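QdtA (Thermoanaerobacterium thermosaccharolyticum, PDB 4O9E) belongs to the WxcM-like family of the cupin clan, a mainly beta protein modelled as a two-chain assembly with thymidine-5'-diphosphate bound. Local coordinates at residues Y37-V42 / R97-F102; G49-K54 / T119-N124; I69-P74 / L89-L94. One frame throughout, in Å; residues are numbered along the deposited sequence.

Contact 1 of 3, residues Y37-V42 / R97-F102. With TYD (thymidine-5'-diphosphate), chain C; TDR (thymine), chain D.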
loop_
_atom_site.group_PDB
_atom_site.type_symbol
_atom_site.label_atom_id
_atom_site.label_comp_id
_atom_site.label_asym_id
_atom_site.label_seq_id
_atom_site.Cartn_x
_atom_site.Cartn_y
_atom_site.Cartn_z
ATOM N N TYR A 37 -2.944 5.590 -0.817
ATOM C CA TYR A 37 -3.021 5.769 -2.254
ATOM C C TYR A 37 -1.670 5.407 -2.845
ATOM O O TYR A 37 -0.638 5.387 -2.182
ATOM C CB TYR A 37 -3.449 7.186 -2.626
ATOM C CG TYR A 37 -2.533 8.328 -2.259
ATOM C CD1 TYR A 37 -1.559 8.749 -3.143
ATOM C CD2 TYR A 37 -2.660 9.022 -1.067
ATOM C CE1 TYR A 37 -0.738 9.816 -2.840
ATOM C CE2 TYR A 37 -1.796 10.064 -0.732
ATOM C CZ TYR A 37 -0.832 10.458 -1.635
ATOM O OH TYR A 37 0.022 11.521 -1.423
ATOM N N TYR A 38 -1.707 5.204 -4.151
ATOM C CA TYR A 38 -0.517 4.774 -4.846
ATOM C C TYR A 38 -0.448 5.364 -6.248
ATOM O O TYR A 38 -1.429 5.532 -6.987
ATOM C CB TYR A 38 -0.330 3.261 -4.877
ATOM C CG TYR A 38 -1.588 2.460 -5.060
ATOM C CD1 TYR A 38 -2.093 2.220 -6.335
ATOM C CD2 TYR A 38 -2.225 1.872 -3.979
ATOM C CE1 TYR A 38 -3.250 1.496 -6.524
ATOM C CE2 TYR A 38 -3.396 1.155 -4.162
ATOM C CZ TYR A 38 -3.903 0.954 -5.442
ATOM O OH TYR A 38 -5.062 0.224 -5.644
ATOM N N ILE A 39 0.795 5.651 -6.591
ATOM C CA ILE A 39 1.104 6.267 -7.871
ATOM C C ILE A 39 1.955 5.334 -8.716
ATOM O O ILE A 39 2.926 4.799 -8.212
ATOM C CB ILE A 39 1.883 7.556 -7.622
ATOM C CG1 ILE A 39 0.970 8.470 -6.808
ATOM C CG2 ILE A 39 2.308 8.186 -8.949
ATOM C CD1 ILE A 39 1.599 9.734 -6.252
ATOM N N THR A 40 1.591 5.178 -9.987
ATOM C CA THR A 40 2.218 4.251 -10.906
ATOM C C THR A 40 2.261 4.845 -12.326
ATOM O O THR A 40 1.632 5.860 -12.609
ATOM C CB THR A 40 1.420 2.930 -10.976
ATOM O OG1 THR A 40 0.087 3.187 -11.430
ATOM C CG2 THR A 40 1.414 2.186 -9.662
ATOM N N LYS A 41 2.999 4.195 -13.221
ATOM C CA LYS A 41 2.998 4.526 -14.661
ATOM C C LYS A 41 3.302 5.992 -14.937
ATOM O O LYS A 41 2.676 6.628 -15.788
ATOM C CB LYS A 41 1.659 4.138 -15.327
ATOM C CG LYS A 41 1.340 2.653 -15.211
ATOM C CD LYS A 41 0.003 2.209 -15.789
ATOM C CE LYS A 41 -1.179 2.363 -14.833
ATOM N NZ LYS A 41 -1.078 1.482 -13.631
ATOM N N VAL A 42 4.197 6.557 -14.139
ATOM C CA VAL A 42 4.598 7.949 -14.314
ATOM C C VAL A 42 5.768 8.038 -15.316
ATOM O O VAL A 42 6.797 7.381 -15.130
ATOM C CB VAL A 42 5.104 8.536 -12.989
ATOM C CG1 VAL A 42 5.615 9.951 -13.220
ATOM C CG2 VAL A 42 3.971 8.615 -11.954
ATOM N N ARG A 97 6.639 19.444 -0.980
ATOM C CA ARG A 97 7.362 18.411 -1.698
ATOM C C ARG A 97 7.113 18.315 -3.197
ATOM O O ARG A 97 6.040 18.666 -3.673
ATOM C CB ARG A 97 7.105 17.044 -1.092
ATOM C CG ARG A 97 5.683 16.543 -1.227
ATOM C CD ARG A 97 5.711 15.058 -0.927
ATOM N NE ARG A 97 4.471 14.403 -1.325
ATOM C CZ ARG A 97 3.338 14.547 -0.658
ATOM N NH1 ARG A 97 3.359 15.301 0.436
ATOM N NH2 ARG A 97 2.256 13.899 -1.081
ATOM N N GLU A 98 8.077 17.691 -3.868
ATOM C CA GLU A 98 7.982 17.445 -5.300
ATOM C C GLU A 98 8.614 16.081 -5.504
ATOM O O GLU A 98 9.470 15.658 -4.734
ATOM C CB GLU A 98 8.652 18.553 -6.118
ATOM C CG GLU A 98 8.139 19.965 -5.861
ATOM C CD GLU A 98 9.111 21.077 -6.240
ATOM O OE1 GLU A 98 10.126 20.728 -6.871
ATOM O OE2 GLU A 98 8.890 22.269 -5.908
ATOM N N MET A 99 8.078 15.329 -6.458
ATOM C CA MET A 99 8.554 13.970 -6.697
ATOM C C MET A 99 8.960 13.834 -8.166
ATOM O O MET A 99 8.255 14.292 -9.068
ATOM C CB MET A 99 7.444 12.981 -6.357
ATOM C CG MET A 99 6.955 13.168 -4.922
ATOM S SD MET A 99 5.425 14.112 -4.828
ATOM C CE MET A 99 4.342 12.736 -5.218
ATOM N N PHE A 100 10.112 13.227 -8.411
ATOM C CA PHE A 100 10.572 13.205 -9.794
ATOM C C PHE A 100 11.459 11.995 -9.983
ATOM O O PHE A 100 11.803 11.312 -9.017
ATOM C CB PHE A 100 11.224 14.536 -10.174
ATOM C CG PHE A 100 12.526 14.799 -9.480
ATOM C CD1 PHE A 100 13.728 14.580 -10.126
ATOM C CD2 PHE A 100 12.548 15.303 -8.194
ATOM C CE1 PHE A 100 14.928 14.806 -9.479
ATOM C CE2 PHE A 100 13.743 15.524 -7.545
ATOM C CZ PHE A 100 14.939 15.300 -8.193
ATOM N N ASP A 101 11.816 11.746 -11.240
ATOM C CA ASP A 101 12.735 10.658 -11.535
ATOM C C ASP A 101 12.140 9.306 -11.150
ATOM O O ASP A 101 12.835 8.388 -10.716
ATOM C CB ASP A 101 14.083 10.862 -10.847
ATOM C CG ASP A 101 15.070 11.626 -11.721
ATOM O OD1 ASP A 101 14.630 12.400 -12.600
ATOM O OD2 ASP A 101 16.268 11.440 -11.437
ATOM N N PHE A 102 10.849 9.180 -11.439
ATOM C CA PHE A 102 10.178 7.890 -11.301
ATOM C C PHE A 102 10.738 6.952 -12.371
ATOM O O PHE A 102 10.574 7.226 -13.552
ATOM C CB PHE A 102 8.684 8.053 -11.609
ATOM C CG PHE A 102 7.876 8.681 -10.503
ATOM C CD1 PHE A 102 7.786 10.053 -10.393
ATOM C CD2 PHE A 102 7.110 7.894 -9.655
ATOM C CE1 PHE A 102 6.995 10.665 -9.418
ATOM C CE2 PHE A 102 6.347 8.475 -8.658
ATOM C CZ PHE A 102 6.288 9.856 -8.550
HETATM P PA TYD C . -2.206 15.307 -5.966
HETATM O O1A TYD C . -2.648 16.667 -6.427
HETATM O O2A TYD C . -2.122 14.918 -4.501
HETATM O O3A TYD C . -1.006 14.572 -6.758
HETATM P PB TYD C . 0.590 14.611 -6.496
HETATM O O1B TYD C . 1.043 15.569 -7.587
HETATM O O2B TYD C . 0.982 13.190 -6.767
HETATM O O3B TYD C . 0.867 15.075 -5.081
HETATM O "O5'" TYD C . -3.429 14.549 -6.674
HETATM C "C5'" TYD C . -3.761 14.398 -8.046
HETATM C "C4'" TYD C . -5.281 14.251 -8.089
HETATM O "O4'" TYD C . -5.797 13.110 -7.398
HETATM C "C3'" TYD C . -5.991 15.422 -7.433
HETATM O "O3'" TYD C . -6.987 15.822 -8.368
HETATM C "C2'" TYD C . -6.772 14.932 -6.220
HETATM C "C1'" TYD C . -6.844 13.434 -6.476
HETATM N N1 TYD C . -6.709 12.670 -5.232
HETATM C C2 TYD C . -7.738 12.016 -4.688
HETATM O O2 TYD C . -8.848 12.020 -5.246
HETATM N N3 TYD C . -7.593 11.260 -3.585
HETATM C C4 TYD C . -6.413 11.259 -2.938
HETATM O O4 TYD C . -6.316 10.630 -1.873
HETATM C C5 TYD C . -5.333 11.955 -3.458
HETATM C C5M TYD C . -3.968 11.933 -2.835
HETATM C C6 TYD C . -5.511 12.653 -4.642
HETATM N N1 TDR D . 8.740 27.652 -7.349
HETATM C C2 TDR D . 8.184 26.446 -7.220
HETATM O O2 TDR D . 7.023 26.241 -7.637
HETATM N N3 TDR D . 8.876 25.462 -6.640
HETATM C C4 TDR D . 10.121 25.657 -6.191
HETATM O O4 TDR D . 10.655 24.651 -5.676
HETATM C C5 TDR D . 10.763 26.999 -6.318
HETATM C CM5 TDR D . 12.132 27.468 -5.895
HETATM C C6 TDR D . 9.973 27.959 -6.927
HETATM O O HOH W 1 1.462 12.689 -3.607
#
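Val42 lies over one face of the Phe102 ring. Its CG2 is 4.0 Å from the ring centroid and 11° off the ring normal, a CH-pi contact. Its other methyl, CG1, stands anti to the backbone N (chi1 176°) and reaches the rim, 3.6 Å from Phe102 CD1. Ile39 brings up its two ends separately: CG2 meets Phe102 CE2 at 4.1 Å, while CD1 runs up against Met99 CE at 4.2 Å, the two chains crossing at about a right angle.

Toward the start of both segments the contact turns polar. Tyr37 OH and Arg97 NH2 approach from opposite directions to 3.3 Å, but the angle is too poor for a hydrogen bond. A water joins them instead, 2.9 Å from Tyr37 OH, accepting from Arg97 NH2 in the guanidinium plane and donating to O3B of thymidine-5'-diphosphate. The ligand methyl C5M sits over the centre of the Tyr37 ring, 3.5 Å above its plane. Glu98, which follows Arg97, accepts at OE2 from N3 of thymine and from Trp96 NE1, and its OE1 is salt-bridged to Arg70.

The two strands belong to different sheets. Strand 96-100 runs between 67-73 and 47-53, whereas 35-40 pairs with 107-112 and, through residues Tyr37 to Thr40, with an antiparallel strand of the second subunit.

Contact 2 of 3, residues G49-K54 / T119-N124. Unlike the reference sequence in segment 49-54: Ser52 (reference Ala). With TYD (thymidine-5'-diphosphate), chain C.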
loop_
_atom_site.group_PDB
_atom_site.type_symbol
_atom_site.label_atom_id
_atom_site.label_comp_id
_atom_site.label_asym_id
_atom_site.label_seq_id
_atom_site.Cartn_x
_atom_site.Cartn_y
_atom_site.Cartn_z
ATOM N N GLY A 49 3.644 16.483 -7.458
ATOM C CA GLY A 49 3.776 17.221 -6.216
ATOM C C GLY A 49 3.509 18.708 -6.321
ATOM O O GLY A 49 2.473 19.147 -6.814
ATOM N N TYR A 50 4.412 19.487 -5.735
ATOM C CA TYR A 50 4.256 20.943 -5.669
ATOM C C TYR A 50 3.139 21.322 -4.699
ATOM O O TYR A 50 2.156 21.999 -5.017
ATOM C CB TYR A 50 3.961 21.543 -7.039
ATOM C CG TYR A 50 4.997 21.242 -8.103
ATOM C CD1 TYR A 50 6.218 21.914 -8.120
ATOM C CD2 TYR A 50 4.735 20.315 -9.112
ATOM C CE1 TYR A 50 7.164 21.653 -9.095
ATOM C CE2 TYR A 50 5.663 20.067 -10.107
ATOM C CZ TYR A 50 6.873 20.741 -10.083
ATOM O OH TYR A 50 7.818 20.512 -11.059
ATOM N N HIS A 51 3.299 20.852 -3.472
ATOM C CA HIS A 51 2.364 21.252 -2.442
ATOM C C HIS A 51 2.900 20.814 -1.105
ATOM O O HIS A 51 3.895 20.096 -1.004
ATOM C CB HIS A 51 0.997 20.620 -2.663
ATOM C CG HIS A 51 1.019 19.143 -2.891
ATOM N ND1 HIS A 51 1.316 18.241 -1.895
ATOM C CD2 HIS A 51 0.693 18.409 -3.981
ATOM C CE1 HIS A 51 1.173 17.011 -2.355
ATOM N NE2 HIS A 51 0.819 17.087 -3.626
ATOM N N SER A 52 2.147 21.258 -0.115
ATOM C CA SER A 52 2.323 20.925 1.283
ATOM C C SER A 52 0.946 20.554 1.828
ATOM O O SER A 52 -0.058 20.625 1.113
ATOM C CB SER A 52 2.713 22.173 2.069
ATOM O OG SER A 52 3.450 21.683 3.171
ATOM N N HIS A 53 0.942 20.266 3.123
ATOM C CA HIS A 53 -0.294 20.049 3.844
ATOM C C HIS A 53 -0.251 20.766 5.168
ATOM O O HIS A 53 0.774 20.848 5.825
ATOM C CB HIS A 53 -0.540 18.554 4.057
ATOM C CG HIS A 53 -1.118 17.886 2.857
ATOM N ND1 HIS A 53 -0.334 17.287 1.896
ATOM C CD2 HIS A 53 -2.404 17.688 2.482
ATOM C CE1 HIS A 53 -1.116 16.780 0.959
ATOM N NE2 HIS A 53 -2.375 17.023 1.281
ATOM N N LYS A 54 -1.414 21.272 5.549
ATOM C CA LYS A 54 -1.558 21.847 6.868
ATOM C C LYS A 54 -1.643 20.882 8.042
ATOM O O LYS A 54 -1.039 21.139 9.068
ATOM C CB LYS A 54 -2.787 22.755 6.900
ATOM C CG LYS A 54 -2.479 24.027 6.137
ATOM C CD LYS A 54 -3.458 24.258 5.003
ATOM C CE LYS A 54 -4.717 24.939 5.487
ATOM N NZ LYS A 54 -5.546 24.941 4.254
ATOM N N THR A 119 -8.870 20.954 0.873
ATOM C CA THR A 119 -8.681 22.199 1.594
ATOM C C THR A 119 -7.516 22.116 2.580
ATOM O O THR A 119 -7.151 23.099 3.223
ATOM C CB THR A 119 -9.917 22.611 2.414
ATOM O OG1 THR A 119 -9.961 21.889 3.648
ATOM C CG2 THR A 119 -11.217 22.413 1.647
ATOM N N ASP A 120 -6.931 20.940 2.763
ATOM C CA ASP A 120 -5.788 20.852 3.656
ATOM C C ASP A 120 -4.509 21.123 2.868
ATOM O O ASP A 120 -3.464 21.263 3.493
ATOM C CB ASP A 120 -5.777 19.452 4.303
ATOM C CG ASP A 120 -4.742 19.314 5.393
ATOM O OD1 ASP A 120 -4.640 20.205 6.259
ATOM O OD2 ASP A 120 -3.943 18.347 5.356
ATOM N N TYR A 121 -4.567 21.045 1.538
ATOM C CA TYR A 121 -3.394 21.184 0.677
ATOM C C TYR A 121 -2.997 22.646 0.640
ATOM O O TYR A 121 -3.873 23.502 0.683
ATOM C CB TYR A 121 -3.667 20.847 -0.787
ATOM C CG TYR A 121 -3.623 19.392 -1.164
ATOM C CD1 TYR A 121 -4.628 18.543 -0.736
ATOM C CD2 TYR A 121 -2.667 18.894 -2.044
ATOM C CE1 TYR A 121 -4.665 17.223 -1.126
ATOM C CE2 TYR A 121 -2.698 17.573 -2.450
ATOM C CZ TYR A 121 -3.695 16.744 -1.986
ATOM O OH TYR A 121 -3.773 15.426 -2.332
ATOM N N ILE A 122 -1.699 22.924 0.578
ATOM C CA ILE A 122 -1.227 24.226 0.122
ATOM C C ILE A 122 -0.532 24.088 -1.234
ATOM O O ILE A 122 0.515 23.468 -1.356
ATOM C CB ILE A 122 -0.273 24.846 1.145
ATOM C CG1 ILE A 122 -0.996 25.170 2.447
ATOM C CG2 ILE A 122 0.190 26.199 0.640
ATOM C CD1 ILE A 122 -0.048 25.584 3.551
ATOM N N ARG A 123 -1.164 24.551 -2.301
ATOM C CA ARG A 123 -0.638 24.370 -3.653
ATOM C C ARG A 123 0.003 25.654 -4.214
ATOM O O ARG A 123 0.699 25.636 -5.227
ATOM C CB ARG A 123 -1.784 23.941 -4.567
ATOM C CG ARG A 123 -2.454 22.629 -4.178
ATOM C CD ARG A 123 -3.450 22.249 -5.254
ATOM N NE ARG A 123 -4.007 20.910 -5.105
ATOM C CZ ARG A 123 -3.436 19.751 -5.425
ATOM N NH1 ARG A 123 -2.177 19.663 -5.841
ATOM N NH2 ARG A 123 -4.137 18.633 -5.274
ATOM N N ASN A 124 -0.256 26.780 -3.561
ATOM C CA ASN A 124 0.286 28.085 -3.911
ATOM C C ASN A 124 1.611 28.254 -3.181
ATOM O O ASN A 124 1.675 28.346 -1.953
ATOM C CB ASN A 124 -0.686 29.194 -3.521
ATOM C CG ASN A 124 -0.116 30.590 -3.751
ATOM O OD1 ASN A 124 0.682 31.150 -2.992
ATOM N ND2 ASN A 124 -0.561 31.177 -4.835
HETATM P PA TYD C . -2.206 15.307 -5.966
HETATM O O1A TYD C . -2.648 16.667 -6.427
HETATM O O2A TYD C . -2.122 14.918 -4.501
HETATM O O3A TYD C . -1.006 14.572 -6.758
HETATM P PB TYD C . 0.590 14.611 -6.496
HETATM O O1B TYD C . 1.043 15.569 -7.587
HETATM O O2B TYD C . 0.982 13.190 -6.767
HETATM O O3B TYD C . 0.867 15.075 -5.081
HETATM O "O5'" TYD C . -3.429 14.549 -6.674
HETATM C "C5'" TYD C . -3.761 14.398 -8.046
HETATM C "C4'" TYD C . -5.281 14.251 -8.089
HETATM O "O4'" TYD C . -5.797 13.110 -7.398
HETATM C "C3'" TYD C . -5.991 15.422 -7.433
HETATM O "O3'" TYD C . -6.987 15.822 -8.368
HETATM C "C2'" TYD C . -6.772 14.932 -6.220
HETATM C "C1'" TYD C . -6.844 13.434 -6.476
HETATM N N1 TYD C . -6.709 12.670 -5.232
HETATM C C2 TYD C . -7.738 12.016 -4.688
HETATM O O2 TYD C . -8.848 12.020 -5.246
HETATM N N3 TYD C . -7.593 11.260 -3.585
HETATM C C4 TYD C . -6.413 11.259 -2.938
HETATM O O4 TYD C . -6.316 10.630 -1.873
HETATM C C5 TYD C . -5.333 11.955 -3.458
HETATM C C5M TYD C . -3.968 11.933 -2.835
HETATM C C6 TYD C . -5.511 12.653 -4.642
HETATM O O HOH W 2 0.157 18.180 -7.654
HETATM O O HOH W 3 -0.256 21.435 -6.446
#
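Tyr121 meets both His51 and His53 in an aromatic cluster, using its ring differently on each. Toward His51 it offers an edge, CE2 lying over the imidazole face, with centroids 4.9 Å apart and planes at 71°. Toward His53 it offers a face: NE2 of that histidine points at the ring centre from 3.2 Å above the Tyr121 plane. Arg123 lies beside His51 and points the same way, its guanidinium nearly perpendicular to the imidazole and one of its faces over Tyr121 CD2.

These side chains come off a short antiparallel ladder at the edge of a cupin sheet, where Ser52 and Ile122 form a hydrogen-bonded pair and His53 and Tyr121 a non-hydrogen-bonded one. Just before it, Tyr50 and His51 both face Arg97 in a G1 beta bulge.

The cluster ends on thymidine-5'-diphosphate. Tyr121 OH donates to O2A at 2.8 Å, Arg123 NH2 to O1A at 2.7 Å, and His51 NE2 to O3B; Arg123 NE is salt-bridged to Glu118. At the far end, Lys54 bends so that NZ reaches Thr119 O at 2.7 Å, its CD passing 3.7 Å from Ile122 CG1. The carboxylate of Asp120 accepts from the backbone N of Lys55 and Leu56.

Contact 3 of 3, residues I69-P74 / L89-L94. Unlike the reference sequence in segment 89-94: Leu94 (reference Phe). With TDR (thymine), chain D.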
loop_
_atom_site.group_PDB
_atom_site.type_symbol
_atom_site.label_atom_id
_atom_site.label_comp_id
_atom_site.label_asym_id
_atom_site.label_seq_id
_atom_site.Cartn_x
_atom_site.Cartn_y
_atom_site.Cartn_z
ATOM N N ILE A 69 12.410 12.393 -4.051
ATOM C CA ILE A 69 11.503 13.311 -3.355
ATOM C C ILE A 69 12.317 14.533 -2.946
ATOM O O ILE A 69 13.287 14.453 -2.170
ATOM C CB ILE A 69 10.899 12.664 -2.087
ATOM C CG1 ILE A 69 10.372 11.250 -2.348
ATOM C CG2 ILE A 69 9.861 13.553 -1.417
ATOM C CD1 ILE A 69 9.283 11.071 -3.387
ATOM N N ARG A 70 11.903 15.657 -3.513
ATOM C CA ARG A 70 12.496 16.953 -3.191
ATOM C C ARG A 70 11.615 17.563 -2.112
ATOM O O ARG A 70 10.445 17.866 -2.369
ATOM C CB ARG A 70 12.510 17.908 -4.389
ATOM C CG ARG A 70 12.968 19.325 -4.070
ATOM C CD ARG A 70 13.085 20.209 -5.311
ATOM N NE ARG A 70 13.870 19.513 -6.333
ATOM C CZ ARG A 70 13.407 19.006 -7.469
ATOM N NH1 ARG A 70 12.136 19.150 -7.842
ATOM N NH2 ARG A 70 14.261 18.345 -8.240
ATOM N N LEU A 71 12.241 17.747 -0.959
ATOM C CA LEU A 71 11.634 18.324 0.224
ATOM C C LEU A 71 12.225 19.684 0.533
ATOM O O LEU A 71 13.441 19.875 0.511
ATOM C CB LEU A 71 11.930 17.437 1.428
ATOM C CG LEU A 71 11.572 15.963 1.310
ATOM C CD1 LEU A 71 12.178 15.241 2.499
ATOM C CD2 LEU A 71 10.065 15.784 1.193
ATOM N N LYS A 72 11.345 20.614 0.872
ATOM C CA LYS A 72 11.781 21.981 1.107
ATOM C C LYS A 72 10.998 22.541 2.260
ATOM O O LYS A 72 9.785 22.356 2.321
ATOM C CB LYS A 72 11.400 22.836 -0.099
ATOM C CG LYS A 72 12.090 22.415 -1.385
ATOM C CD LYS A 72 11.622 23.179 -2.614
ATOM C CE LYS A 72 11.582 24.673 -2.336
ATOM N NZ LYS A 72 11.995 25.332 -3.600
ATOM N N ILE A 73 11.701 23.260 3.116
ATOM C CA ILE A 73 11.080 24.193 4.035
ATOM C C ILE A 73 11.940 25.447 3.860
ATOM O O ILE A 73 12.984 25.356 3.214
ATOM C CB ILE A 73 11.121 23.656 5.475
ATOM C CG1 ILE A 73 12.542 23.474 6.001
ATOM C CG2 ILE A 73 10.427 22.301 5.567
ATOM C CD1 ILE A 73 12.665 23.256 7.494
ATOM N N PRO A 74 11.506 26.608 4.374
ATOM C CA PRO A 74 12.270 27.834 4.139
ATOM C C PRO A 74 13.739 27.635 4.465
ATOM O O PRO A 74 14.084 27.176 5.551
ATOM C CB PRO A 74 11.606 28.827 5.091
ATOM C CG PRO A 74 10.171 28.394 5.004
ATOM C CD PRO A 74 10.295 26.901 5.156
ATOM N N LEU A 89 9.189 7.340 4.200
ATOM C CA LEU A 89 9.611 8.713 4.462
ATOM C C LEU A 89 8.398 9.413 5.054
ATOM O O LEU A 89 7.370 9.628 4.400
ATOM C CB LEU A 89 10.045 9.376 3.162
ATOM C CG LEU A 89 10.308 10.880 3.050
ATOM C CD1 LEU A 89 11.446 11.197 3.986
ATOM C CD2 LEU A 89 10.689 11.236 1.617
ATOM N N TYR A 90 8.527 9.691 6.344
ATOM C CA TYR A 90 7.455 10.347 7.051
ATOM C C TYR A 90 7.630 11.827 6.751
ATOM O O TYR A 90 8.687 12.404 7.011
ATOM C CB TYR A 90 7.483 10.036 8.559
ATOM C CG TYR A 90 6.718 11.085 9.352
ATOM C CD1 TYR A 90 5.343 11.024 9.492
ATOM C CD2 TYR A 90 7.368 12.127 9.996
ATOM C CE1 TYR A 90 4.641 12.005 10.178
ATOM C CE2 TYR A 90 6.687 13.093 10.723
ATOM C CZ TYR A 90 5.316 13.003 10.853
ATOM O OH TYR A 90 4.642 13.986 11.550
ATOM N N ILE A 91 6.538 12.456 6.329
ATOM C CA ILE A 91 6.458 13.891 6.145
ATOM C C ILE A 91 5.294 14.482 6.938
ATOM O O ILE A 91 4.132 14.143 6.721
ATOM C CB ILE A 91 6.318 14.253 4.659
ATOM C CG1 ILE A 91 7.440 13.614 3.842
ATOM C CG2 ILE A 91 6.252 15.755 4.433
ATOM C CD1 ILE A 91 7.186 13.655 2.350
ATOM N N GLY A 92 5.616 15.393 7.849
ATOM C CA GLY A 92 4.602 16.072 8.625
ATOM C C GLY A 92 4.181 17.352 7.939
ATOM O O GLY A 92 4.645 17.657 6.841
ATOM N N PRO A 93 3.272 18.094 8.588
ATOM C CA PRO A 93 2.778 19.395 8.159
ATOM C C PRO A 93 3.859 20.401 7.780
ATOM O O PRO A 93 4.930 20.432 8.388
ATOM C CB PRO A 93 2.021 19.922 9.380
ATOM C CG PRO A 93 1.500 18.688 10.049
ATOM C CD PRO A 93 2.579 17.649 9.812
ATOM N N LEU A 94 3.529 21.147 6.735
ATOM C CA LEU A 94 4.220 22.355 6.308
ATOM C C LEU A 94 5.611 22.103 5.730
ATOM O O LEU A 94 6.508 22.942 5.802
ATOM C CB LEU A 94 4.239 23.372 7.437
ATOM C CG LEU A 94 2.892 23.990 7.827
ATOM C CD1 LEU A 94 3.198 25.219 8.665
ATOM C CD2 LEU A 94 2.049 24.425 6.634
HETATM N N1 TDR D . 8.740 27.652 -7.349
HETATM C C2 TDR D . 8.184 26.446 -7.220
HETATM O O2 TDR D . 7.023 26.241 -7.637
HETATM N N3 TDR D . 8.876 25.462 -6.640
HETATM C C4 TDR D . 10.121 25.657 -6.191
HETATM O O4 TDR D . 10.655 24.651 -5.676
HETATM C C5 TDR D . 10.763 26.999 -6.318
HETATM C CM5 TDR D . 12.132 27.468 -5.895
HETATM C C6 TDR D . 9.973 27.959 -6.927
#
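Leu89 pushes its CD2 methyl into the side of Ile69, 3.9 Å from CG2 and 4.0 Å from CB, the two side chains sliding past each other in opposite directions. CG of Leu89 is anti to the backbone N (chi1 169°), which helps to put CD2 against Ile69. The same CD2 also lies 4.4 Å from Leu71 CD1, a looser touch. The other methyl of Leu71, CD2, meets Ile91 CD1 at 3.8 Å; their terminal methyls touch where the two side chains cross. All four residues are buried, and the contact between them is made largely by methyl groups, with no hydrogen bond between the segments.

One apolar group rests on a polar atom. Ile73 CG2 lies 4.0 Å from Leu94 O, a carbonyl that takes a hydrogen bond from Tyr128 OH.

Two polar side chains, Arg70 and Lys72, leave from the other face of strand 69-73. Lys72, its CB directed away from 89-94, bends at its outer torsions and donates from NZ to O4 of thymine at 2.6 Å.

Strands 69-73 and 89-91 pass 10.9 Å apart at their axes, crossing at 32°, so this is face-to-face packing of two sheets across the core of the cupin fold. Strand 67-73 lies between 76-82 and 96-100 in one sheet; 87-91 lies between 5-9 and 58-64 in the other. Val5 of strand 5-9 touches both Leu71 and Leu89, and Tyr128 of helix 125-136 covers Ile73.

In the fold
From the N terminus, residues 37-42 come first and 49-54 follow. Contact 1 closes first of these two, when the chain returns at 97-102, and contact 2 closes later at 119-124, so the two loops cross. Contact 3, between 69-74 and 89-94, closes a short loop of 14 residues that lies within both. Contacts 1 and 3 bridge the two facing sheets, whereas contact 2 adds strand 121-122 to the edge of one of them. Strand 96-100 ties them together: the backbone of Arg97 bonds to the backbone of Tyr50 and His51, while Met99 packs on Ile69. His53 O and Leu94 N link contacts 2 and 3.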